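DUF2019 domain-containing protein (Rhodopseudomonas palustris, PDB 2I9C) is of unknown function but belongs to the DUF2019 family, placed among the TPR-like helical repeat proteins, and folds as an all-helical single chain. Local coordinates at residues 16-21 with 42-47; 70-75 with 102-107. One frame throughout, in Å; residues are numbered along the deposited sequence. Where two conformers were deposited one is given.

Contact 1 (16-21 with 42-47); sequences ALFAKV and GVMAEI
The end of I47 is the bump of this interface: its CD1 reaches into a hollow on helix segment 16-21, 3.8 Å from L17 CG. The floor of that hollow is the backbone N of F18, 3.7 Å from I47 CD1, and V21 CG2 borders it at 4.2 Å from the same methyl. I47 CG2 stands at the edge of the F18 ring, near its plane, with F18 CB its nearest atom at 4.0 Å. L17 meets I47 crosswise, at about a right angle. One turn on, V21 forks: CG1 meets V43 CG1 at 4.0 Å, and CG2 fits against CB of M44, a selenomethionine. With F18 CG anti to the backbone N (chi1 -177°), the ring reaches past the I47 and V21 contacts to M44, whose CG comes up to F18 CE1 at 3.4 Å from an oblique direction. The M44 chain then bends so that SE sits 4.8 Å from the ring centroid, 42° off the normal, an oblique Met-aromatic contact. Replacing F18 by an alanine would probably open a gap beside M44 and leave its selenium-bearing end without the ring it packs on. The segments, axes 9.4 Å apart at 160°, are facing stretches of the antiparallel hairpin of helices 11-30 and 34-53. Beyond it, Q76 of helix 71-79 touches both F18 and M44, and L62, L65 and L80 pack on F18.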
loop_
_atom_site.group_PDB
_atom_site.type_symbol
_atom_site.label_atom_id
_atom_site.label_comp_id
_atom_site.label_asym_id
_atom_site.label_seq_id
_atom_site.Cartn_x
_atom_site.Cartn_y
_atom_site.Cartn_z
ATOM N N ALA A 16 11.509 1.224 -3.396
ATOM C CA ALA A 16 11.724 2.648 -3.620
ATOM C C ALA A 16 10.687 3.101 -4.649
ATOM O O ALA A 16 10.128 4.175 -4.521
ATOM C CB ALA A 16 13.183 2.952 -4.116
ATOM N N LEU A 17 10.459 2.304 -5.706
ATOM C CA LEU A 17 9.497 2.750 -6.734
ATOM C C LEU A 17 8.055 2.728 -6.181
ATOM O O LEU A 17 7.258 3.605 -6.479
ATOM C CB LEU A 17 9.606 1.894 -8.005
ATOM C CG LEU A 17 8.711 2.323 -9.171
ATOM C CD1 LEU A 17 9.172 3.742 -9.733
ATOM C CD2 LEU A 17 8.771 1.214 -10.287
ATOM N N PHE A 18 7.735 1.723 -5.375
ATOM C CA PHE A 18 6.439 1.684 -4.697
ATOM C C PHE A 18 6.214 3.025 -3.945
ATOM O O PHE A 18 5.138 3.623 -4.034
ATOM C CB PHE A 18 6.394 0.498 -3.714
ATOM C CG PHE A 18 5.049 0.323 -2.998
ATOM C CD1 PHE A 18 4.129 -0.644 -3.421
ATOM C CD2 PHE A 18 4.724 1.121 -1.907
ATOM C CE1 PHE A 18 2.913 -0.820 -2.745
ATOM C CE2 PHE A 18 3.521 0.978 -1.229
ATOM C CZ PHE A 18 2.616 0.000 -1.646
ATOM N N ALA A 19 7.196 3.476 -3.164
ATOM C CA ALA A 19 6.998 4.720 -2.421
ATOM C C ALA A 19 6.841 5.948 -3.353
ATOM O O ALA A 19 6.006 6.825 -3.100
ATOM C CB ALA A 19 8.166 4.959 -1.400
ATOM N N LYS A 20 7.655 6.006 -4.412
ATOM C CA LYS A 20 7.590 7.130 -5.365
ATOM C C LYS A 20 6.219 7.194 -6.031
ATOM O O LYS A 20 5.642 8.264 -6.126
ATOM C CB LYS A 20 8.720 7.068 -6.420
ATOM C CG LYS A 20 8.817 8.308 -7.349
ATOM C CD LYS A 20 9.802 8.117 -8.501
ATOM C CE LYS A 20 10.448 9.456 -8.877
ATOM N NZ LYS A 20 10.252 9.784 -10.316
ATOM N N VAL A 21 5.700 6.056 -6.496
ATOM C CA VAL A 21 4.400 6.093 -7.194
ATOM C C VAL A 21 3.208 6.372 -6.258
ATOM O O VAL A 21 2.213 6.954 -6.663
ATOM C CB VAL A 21 4.129 4.835 -8.144
ATOM C CG1 VAL A 21 5.294 4.549 -8.987
ATOM C CG2 VAL A 21 3.785 3.625 -7.348
ATOM N N GLY A 42 -2.397 1.318 -10.728
ATOM C CA GLY A 42 -2.035 0.112 -11.502
ATOM C C GLY A 42 -0.549 -0.235 -11.391
ATOM O O GLY A 42 -0.181 -1.404 -11.202
ATOM N N VAL A 43 0.309 0.765 -11.528
ATOM C CA VAL A 43 1.755 0.537 -11.371
ATOM C C VAL A 43 2.079 -0.032 -9.991
ATOM O O VAL A 43 2.856 -1.007 -9.861
ATOM C CB VAL A 43 2.583 1.827 -11.634
ATOM C CG1 VAL A 43 4.042 1.558 -11.372
ATOM C CG2 VAL A 43 2.427 2.246 -13.080
HETATM N N MSE A 44 1.497 0.592 -8.955
HETATM C CA MSE A 44 1.706 0.160 -7.592
HETATM C C MSE A 44 1.335 -1.309 -7.409
HETATM O O MSE A 44 2.073 -2.062 -6.767
HETATM C CB MSE A 44 0.854 1.029 -6.641
HETATM C CG MSE A 44 1.124 0.750 -5.142
HETATM SE SE MSE A 44 -0.556 1.063 -4.127
HETATM C CE MSE A 44 -1.660 -0.233 -4.898
ATOM N N ALA A 45 0.160 -1.683 -7.926
ATOM C CA ALA A 45 -0.343 -3.060 -7.874
ATOM C C ALA A 45 0.567 -4.046 -8.567
ATOM O O ALA A 45 0.790 -5.156 -8.055
ATOM C CB ALA A 45 -1.800 -3.156 -8.497
ATOM N N GLU A 46 1.084 -3.665 -9.743
ATOM C CA GLU A 46 2.096 -4.472 -10.414
ATOM C C GLU A 46 3.343 -4.678 -9.578
ATOM O O GLU A 46 3.893 -5.784 -9.529
ATOM C CB GLU A 46 2.493 -3.858 -11.740
ATOM C CG GLU A 46 1.320 -3.831 -12.666
ATOM C CD GLU A 46 1.704 -3.400 -14.031
ATOM O OE1 GLU A 46 2.596 -4.070 -14.592
ATOM O OE2 GLU A 46 1.124 -2.403 -14.530
ATOM N N ILE A 47 3.774 -3.624 -8.890
ATOM C CA ILE A 47 4.927 -3.747 -7.982
ATOM C C ILE A 47 4.659 -4.754 -6.858
ATOM O O ILE A 47 5.503 -5.610 -6.593
ATOM C CB ILE A 47 5.378 -2.375 -7.399
ATOM C CG1 ILE A 47 5.906 -1.454 -8.524
ATOM C CG2 ILE A 47 6.487 -2.563 -6.357
ATOM C CD1 ILE A 47 5.869 0.054 -8.152
#

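Contact 2 (70-75 with 102-107); sequences NMQVRL and FPQAGD. With ACT (acetate ion), chain B.
Two side-chain amides, those of Q72 and Q104, meet with their planes 82° apart, nearly perpendicular. Q104 NE2 gives a hydrogen bond to Q72 OE1 at 2.8 Å, almost straight at 171°; the acceptor lies in the Q104 amide plane, whereas the donor is tilted 23° from the Q72 carbonyl plane. The R74 guanidinium has an acetate oxygen at its edge, in plane, bonded from NH1 to ACT O at 3.0 Å. This acetate, probably from the crystallisation liquor, also receives a bond from Q92 NE2, and its CH3 lies 3.6 Å from SE of the selenomethionine M71.

The glutamine pair is buried, and the other amide end is occupied too: Q72 NE2 bonds to Q25 OE1 on helix 11-30, which should help fix the rotation of the Q72 amide. Beside the polar link the packing is largely aliphatic, apart from the D107 carboxylate. M71 CG packs on Q104 CB at 3.6 Å before the chain bends away toward the acetate. L75 CD2 reaches Q104 CG at 3.8 Å and lies 3.7 Å from D107 CG, at the carboxylate. D107 has its CG anti to the backbone N, which sets the carboxylate beside that methyl, while OD1 forms a salt bridge with K79.

Segment 70-75 opens helix 71-79 with N70 at the N-cap, its OD1 accepting from V73 N at 3.2 Å. On the other side, P103 follows a cis peptide, and its carbonyl O accepts from both G106 N and D107 N in the first turn of helix 104-117. The contact thus joins the beginnings of two helices, with I96 of the intervening helix 86-99 touching M71 and L75: packing within an all-helical bundle, consistent with the TPR-like grouping of the family.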
loop_
_atom_site.group_PDB
_atom_site.type_symbol
_atom_site.label_atom_id
_atom_site.label_comp_id
_atom_site.label_asym_id
_atom_site.label_seq_id
_atom_site.Cartn_x
_atom_site.Cartn_y
_atom_site.Cartn_z
ATOM N N ASN A 70 4.430 10.058 4.313
ATOM C CA ASN A 70 3.347 10.323 3.390
ATOM C C ASN A 70 2.234 9.346 3.758
ATOM O O ASN A 70 2.487 8.160 3.936
ATOM C CB ASN A 70 3.768 10.180 1.918
ATOM C CG ASN A 70 2.633 10.514 0.959
ATOM O OD1 ASN A 70 1.708 9.722 0.788
ATOM N ND2 ASN A 70 2.724 11.663 0.283
HETATM N N MSE A 71 1.031 9.847 3.936
HETATM C CA MSE A 71 -0.031 9.006 4.522
HETATM C C MSE A 71 -0.549 8.010 3.494
HETATM O O MSE A 71 -0.969 6.882 3.848
HETATM C CB MSE A 71 -1.197 9.864 5.033
HETATM C CG MSE A 71 -2.148 9.107 5.993
HETATM SE SE MSE A 71 -1.102 8.514 7.649
HETATM C CE MSE A 71 -1.015 10.199 8.684
ATOM N N GLN A 72 -0.543 8.407 2.229
ATOM C CA GLN A 72 -0.912 7.463 1.184
ATOM C C GLN A 72 0.065 6.274 1.112
ATOM O O GLN A 72 -0.356 5.135 0.895
ATOM C CB GLN A 72 -1.038 8.175 -0.181
ATOM C CG GLN A 72 -1.600 7.260 -1.354
ATOM C CD GLN A 72 -3.086 6.951 -1.211
ATOM O OE1 GLN A 72 -3.748 7.459 -0.304
ATOM N NE2 GLN A 72 -3.626 6.144 -2.145
ATOM N N VAL A 73 1.372 6.548 1.248
ATOM C CA VAL A 73 2.386 5.496 1.242
ATOM C C VAL A 73 2.102 4.550 2.420
ATOM O O VAL A 73 2.063 3.341 2.241
ATOM C CB VAL A 73 3.840 6.081 1.294
ATOM C CG1 VAL A 73 4.900 4.980 1.311
ATOM C CG2 VAL A 73 4.080 6.941 0.033
ATOM N N ARG A 74 1.923 5.114 3.611
ATOM C CA ARG A 74 1.698 4.306 4.795
ATOM C C ARG A 74 0.452 3.434 4.649
ATOM O O ARG A 74 0.486 2.261 5.039
ATOM C CB ARG A 74 1.559 5.210 6.030
ATOM C CG ARG A 74 2.860 5.948 6.392
ATOM C CD ARG A 74 2.737 6.624 7.781
ATOM N NE ARG A 74 3.997 7.302 8.137
ATOM C CZ ARG A 74 4.337 7.708 9.351
ATOM N NH1 ARG A 74 3.536 7.509 10.383
ATOM N NH2 ARG A 74 5.509 8.319 9.549
ATOM N N LEU A 75 -0.645 4.034 4.160
ATOM C CA LEU A 75 -1.924 3.335 3.948
ATOM C C LEU A 75 -1.775 2.155 2.997
ATOM O O LEU A 75 -2.180 1.026 3.283
ATOM C CB LEU A 75 -3.013 4.289 3.387
ATOM C CG LEU A 75 -4.325 3.614 2.938
ATOM C CD1 LEU A 75 -5.095 3.068 4.102
ATOM C CD2 LEU A 75 -5.164 4.688 2.228
ATOM N N PHE A 102 -7.763 12.595 6.750
ATOM C CA PHE A 102 -8.666 12.177 5.690
ATOM C C PHE A 102 -8.122 12.569 4.297
ATOM O O PHE A 102 -7.454 13.599 4.139
ATOM C CB PHE A 102 -10.097 12.666 5.990
ATOM C CG PHE A 102 -10.757 11.886 7.141
ATOM C CD1 PHE A 102 -11.034 12.509 8.349
ATOM C CD2 PHE A 102 -11.029 10.506 7.014
ATOM C CE1 PHE A 102 -11.605 11.811 9.398
ATOM C CE2 PHE A 102 -11.599 9.801 8.085
ATOM C CZ PHE A 102 -11.881 10.452 9.271
ATOM N N PRO A 103 -8.418 11.756 3.278
ATOM C CA PRO A 103 -9.348 10.601 3.278
ATOM C C PRO A 103 -8.713 9.228 3.640
ATOM O O PRO A 103 -9.446 8.235 3.739
ATOM C CB PRO A 103 -9.820 10.597 1.814
ATOM C CG PRO A 103 -8.566 10.905 1.066
ATOM C CD PRO A 103 -7.854 11.982 1.926
ATOM N N GLN A 104 -7.381 9.164 3.816
ATOM C CA GLN A 104 -6.710 7.891 4.139
ATOM C C GLN A 104 -7.320 7.202 5.372
ATOM O O GLN A 104 -7.460 5.968 5.372
ATOM C CB GLN A 104 -5.192 8.075 4.378
ATOM C CG GLN A 104 -4.408 8.275 3.036
ATOM C CD GLN A 104 -4.610 9.666 2.428
ATOM O OE1 GLN A 104 -5.000 10.624 3.112
ATOM N NE2 GLN A 104 -4.351 9.782 1.131
ATOM N N ALA A 105 -7.652 7.987 6.404
ATOM C CA ALA A 105 -8.250 7.422 7.638
ATOM C C ALA A 105 -9.604 6.728 7.383
ATOM O O ALA A 105 -9.954 5.779 8.086
ATOM C CB ALA A 105 -8.407 8.494 8.678
ATOM N N GLY A 106 -10.346 7.167 6.360
ATOM C CA GLY A 106 -11.678 6.577 6.076
ATOM C C GLY A 106 -11.470 5.287 5.311
ATOM O O GLY A 106 -12.167 4.298 5.537
ATOM N N ASP A 107 -10.472 5.291 4.423
ATOM C CA ASP A 107 -10.085 4.110 3.650
ATOM C C ASP A 107 -9.604 3.041 4.662
ATOM O O ASP A 107 -10.016 1.890 4.580
ATOM C CB ASP A 107 -8.988 4.513 2.633
ATOM C CG ASP A 107 -8.606 3.423 1.651
ATOM O OD1 ASP A 107 -8.483 2.225 1.989
ATOM O OD2 ASP A 107 -8.315 3.773 0.492
HETATM C C ACT B . 0.230 7.266 11.431
HETATM O O ACT B . 0.709 6.490 10.522
HETATM O OXT ACT B . 0.857 7.762 12.518
HETATM C CH3 ACT B . -1.159 7.504 11.153
#

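Contacts 1 and 2 follow in series along the chain, the first closing before the second opens, and their centres lie 16 Å apart, each about 9 Å from the centre of the chain. They nevertheless touch directly: V73 CG2, from segment 70-75, packs 3.7 Å from the backbone O of A19 in segment 16-21. Helix 11-30 is their common support, supplying one side of contact 1 and, through T22, Q25 and D26, neighbours for Q72. T22 and Q25 also touch M44, so the same two residues border both contacts. The acetate touches contact 2 through M71 and R74 and, as a probable crystallisation component, identifies no functional pocket.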